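Local coordinates for cellulose-binding protein (Saccharophagus degradans, PDB 2X32) that binds a long polyisoprenoid diphosphate in the core of a YceI-like domain and is implicated in plant cell wall breakdown, at residues L7-D12 and L174-P179. Sequence-based numbering, arbitrary orientation.
Sequences LAYSLD and LFYEAP. With OTP ((2E,6E,10E,14E,18E,22E,26E)-3,7,11,15,19,23,27,31-octamethyldotriaconta-2,6,10,14,18,22,26,30-octaenyl trihydrogen diphosphate), chain C.
The backbone oxygen of E177 accepts the N-H of S10, at 2.8 Å from S10 N to E177 O along a nearly straight line of 170°, and has Y9 CA 3.4 Å away in a CA-H...O contact. E177 N returns a bond to S10 O, which makes S10 and E177 a hydrogen-bonded pair of antiparallel strands, and D12 N continues the pattern to F175 O. L11 and Y176 form the non-hydrogen-bonded pair between these bonds and put their side chains on the other sheet face from S10 and E177. The first torsion of L11 sets CG anti to the backbone N (chi1 -169°), and from there CD1 lies over one face of the Y176 ring, 3.8 Å from its centroid, as a CH-pi contact. L11 CD1 also meets L174 CB at 4.0 Å. This is the lipid side of the strand: L174 CD1 comes to 3.5 Å of OTP C9, and the phenol oxygen of Y176, hydrogen-bonded to the backbone oxygen of Q48, lies beside the same isoprenoid tail. Farther along, in one of its two conformers, A178 CB makes an off-centre CH-pi contact with the Y9 ring. The carboxylates of D12 and E177 both form salt bridges with R130, which probably eases the proximity of their like charges; D12 turns OD2 to R130, while its OD1 is hydrogen-bonded to T14 OG1 and A15 N. The contact thus joins the two ends of the chain in the curled antiparallel sheet: strand 7-24 lies between strands 167-177 and 28-42, with A8 and Y9 forming a classic beta bulge opposite I41, while strand 130-142 borders 167-177 and helix 88-92 packs on A8 and Y9.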
# COMPACT_ATOMS: atom_id res chain seq x y z
N LEU A 7 4.19 18.22 -10.88
CA LEU A 7 4.02 16.78 -11.03
C LEU A 7 4.40 16.33 -12.40
O LEU A 7 4.00 16.95 -13.43
CB LEU A 7 2.57 16.35 -10.81
CG LEU A 7 2.08 16.49 -9.40
CD1 LEU A 7 0.57 16.17 -9.41
CD2 LEU A 7 2.85 15.66 -8.41
N ALA A 8 5.24 15.31 -12.44
CA ALA A 8 5.57 14.59 -13.65
C ALA A 8 4.51 13.57 -13.97
O ALA A 8 4.28 13.24 -15.13
CB ALA A 8 6.95 13.92 -13.53
N TYR A 9 3.92 13.01 -12.90
CA TYR A 9 2.85 12.00 -13.01
C TYR A 9 1.82 12.19 -11.92
O TYR A 9 2.14 12.60 -10.81
CB TYR A 9 3.33 10.55 -12.94
CG TYR A 9 4.29 10.13 -14.02
CD1 TYR A 9 3.87 9.42 -15.13
CD2 TYR A 9 5.64 10.45 -13.91
CE1 TYR A 9 4.80 9.09 -16.14
CE2 TYR A 9 6.52 10.14 -14.88
CZ TYR A 9 6.12 9.45 -15.96
OH TYR A 9 7.14 9.16 -16.89
N SER A 10 0.58 11.81 -12.23
CA SER A 10 -0.49 11.75 -11.25
C SER A 10 -1.02 10.32 -11.14
O SER A 10 -1.12 9.61 -12.15
CB SER A 10 -1.62 12.68 -11.64
OG SER A 10 -1.24 14.04 -11.53
N LEU A 11 -1.35 9.90 -9.94
CA LEU A 11 -2.00 8.59 -9.77
C LEU A 11 -3.41 8.56 -10.41
O LEU A 11 -4.24 9.44 -10.17
CB LEU A 11 -2.09 8.14 -8.30
CG LEU A 11 -2.52 6.67 -8.13
CD1 LEU A 11 -1.35 5.74 -8.33
CD2 LEU A 11 -3.14 6.44 -6.69
N ASP A 12 -3.67 7.53 -11.22
CA ASP A 12 -5.01 7.21 -11.68
C ASP A 12 -5.65 6.41 -10.55
O ASP A 12 -5.49 5.22 -10.43
CB ASP A 12 -4.92 6.36 -12.96
CG ASP A 12 -6.30 5.97 -13.55
OD1 ASP A 12 -7.33 6.07 -12.83
OD2 ASP A 12 -6.34 5.56 -14.72
N LEU A 174 -0.41 0.06 -9.43
CA LEU A 174 -0.59 1.51 -9.46
C LEU A 174 -0.41 1.99 -10.89
O LEU A 174 0.55 1.57 -11.57
CB LEU A 174 0.43 2.18 -8.57
CG LEU A 174 0.44 1.68 -7.13
CD1 LEU A 174 1.57 2.33 -6.38
CD2 LEU A 174 -0.87 1.84 -6.35
N PHE A 175 -1.29 2.86 -11.35
CA PHE A 175 -1.14 3.45 -12.67
C PHE A 175 -0.89 4.91 -12.52
O PHE A 175 -1.63 5.60 -11.79
CB PHE A 175 -2.44 3.22 -13.45
CG PHE A 175 -2.70 1.77 -13.75
CD1 PHE A 175 -2.18 1.17 -14.91
CD2 PHE A 175 -3.43 0.98 -12.89
CE1 PHE A 175 -2.39 -0.19 -15.16
CE2 PHE A 175 -3.64 -0.37 -13.16
CZ PHE A 175 -3.12 -0.94 -14.26
N TYR A 176 0.21 5.39 -13.10
CA TYR A 176 0.57 6.80 -13.05
C TYR A 176 0.56 7.36 -14.47
O TYR A 176 0.99 6.70 -15.42
CB TYR A 176 1.96 6.99 -12.39
CG TYR A 176 2.03 6.80 -10.92
CD1 TYR A 176 1.78 7.82 -10.05
CD2 TYR A 176 2.35 5.57 -10.36
CE1 TYR A 176 1.87 7.68 -8.66
CE2 TYR A 176 2.41 5.40 -9.00
CZ TYR A 176 2.16 6.45 -8.14
OH TYR A 176 2.22 6.32 -6.77
N GLU A 177 0.09 8.60 -14.62
CA GLU A 177 -0.12 9.22 -15.91
C GLU A 177 0.45 10.61 -15.91
O GLU A 177 0.16 11.36 -15.01
CB GLU A 177 -1.62 9.39 -16.08
CG GLU A 177 -2.25 8.21 -16.51
CD GLU A 177 -2.47 8.16 -18.04
OE1 GLU A 177 -1.87 8.95 -18.81
OE2 GLU A 177 -3.18 7.29 -18.42
N ALA A 178 1.32 10.84 -16.90
CA ALA A 178 1.94 12.14 -17.18
C ALA A 178 1.03 13.06 -17.98
O ALA A 178 0.18 12.59 -18.72
CB ALA A 178 3.23 11.92 -17.94
N PRO A 179 1.20 14.38 -17.83
CA PRO A 179 0.56 15.43 -18.65
C PRO A 179 1.00 15.42 -20.12
O PRO A 179 0.52 14.61 -20.91
CB PRO A 179 1.07 16.72 -18.02
CG PRO A 179 1.41 16.39 -16.64
CD PRO A 179 1.85 14.94 -16.63
O7 OTP C . -13.83 -15.02 12.62
P2 OTP C . -14.80 -13.91 12.89
O5 OTP C . -15.48 -14.04 14.25
O6 OTP C . -15.74 -13.61 11.75
O4 OTP C . -13.84 -12.59 13.08
P1 OTP C . -13.72 -11.32 12.10
O2 OTP C . -12.83 -11.78 10.96
O3 OTP C . -15.01 -10.56 11.88
O1 OTP C . -12.73 -10.25 12.81
C40 OTP C . -11.34 -10.61 12.91
C39 OTP C . -10.46 -9.59 12.15
C37 OTP C . -9.50 -9.94 11.32
C38 OTP C . -9.10 -11.37 10.92
C36 OTP C . -8.65 -8.86 10.66
C35 OTP C . -7.25 -8.74 11.20
C34 OTP C . -6.44 -7.69 10.41
C32 OTP C . -5.14 -7.76 10.13
C33 OTP C . -4.31 -8.95 10.49
C31 OTP C . -4.54 -6.64 9.27
C30 OTP C . -3.37 -5.87 9.81
C29 OTP C . -2.82 -4.87 8.80
C27 OTP C . -1.53 -4.58 8.66
C28 OTP C . -0.41 -5.10 9.55
C26 OTP C . -1.05 -3.70 7.52
C25 OTP C . -2.09 -3.24 6.52
C24 OTP C . -1.52 -2.73 5.19
C22 OTP C . -1.37 -1.45 4.84
C23 OTP C . -1.86 -0.26 5.62
C21 OTP C . -0.71 -1.17 3.52
C20 OTP C . 0.70 -0.54 3.66
C19 OTP C . 1.35 -0.19 2.32
C17 OTP C . 2.33 -0.87 1.72
C18 OTP C . 3.11 -1.99 2.30
C16 OTP C . 2.72 -0.47 0.30
C15 OTP C . 4.15 -0.04 0.19
C14 OTP C . 4.42 0.67 -1.11
C12 OTP C . 5.57 0.59 -1.82
C13 OTP C . 6.73 -0.31 -1.40
C11 OTP C . 5.79 1.37 -3.09
C10 OTP C . 4.64 2.09 -3.66
C9 OTP C . 4.82 2.65 -5.07
C7 OTP C . 5.03 3.93 -5.41
C8 OTP C . 4.99 5.12 -4.47
C6 OTP C . 5.27 4.24 -6.87
C5 OTP C . 6.74 4.39 -7.23
C4 OTP C . 6.95 4.79 -8.66
C2 OTP C . 7.96 4.34 -9.42
C3 OTP C . 9.05 3.41 -9.03
C1 OTP C . 8.06 4.86 -10.82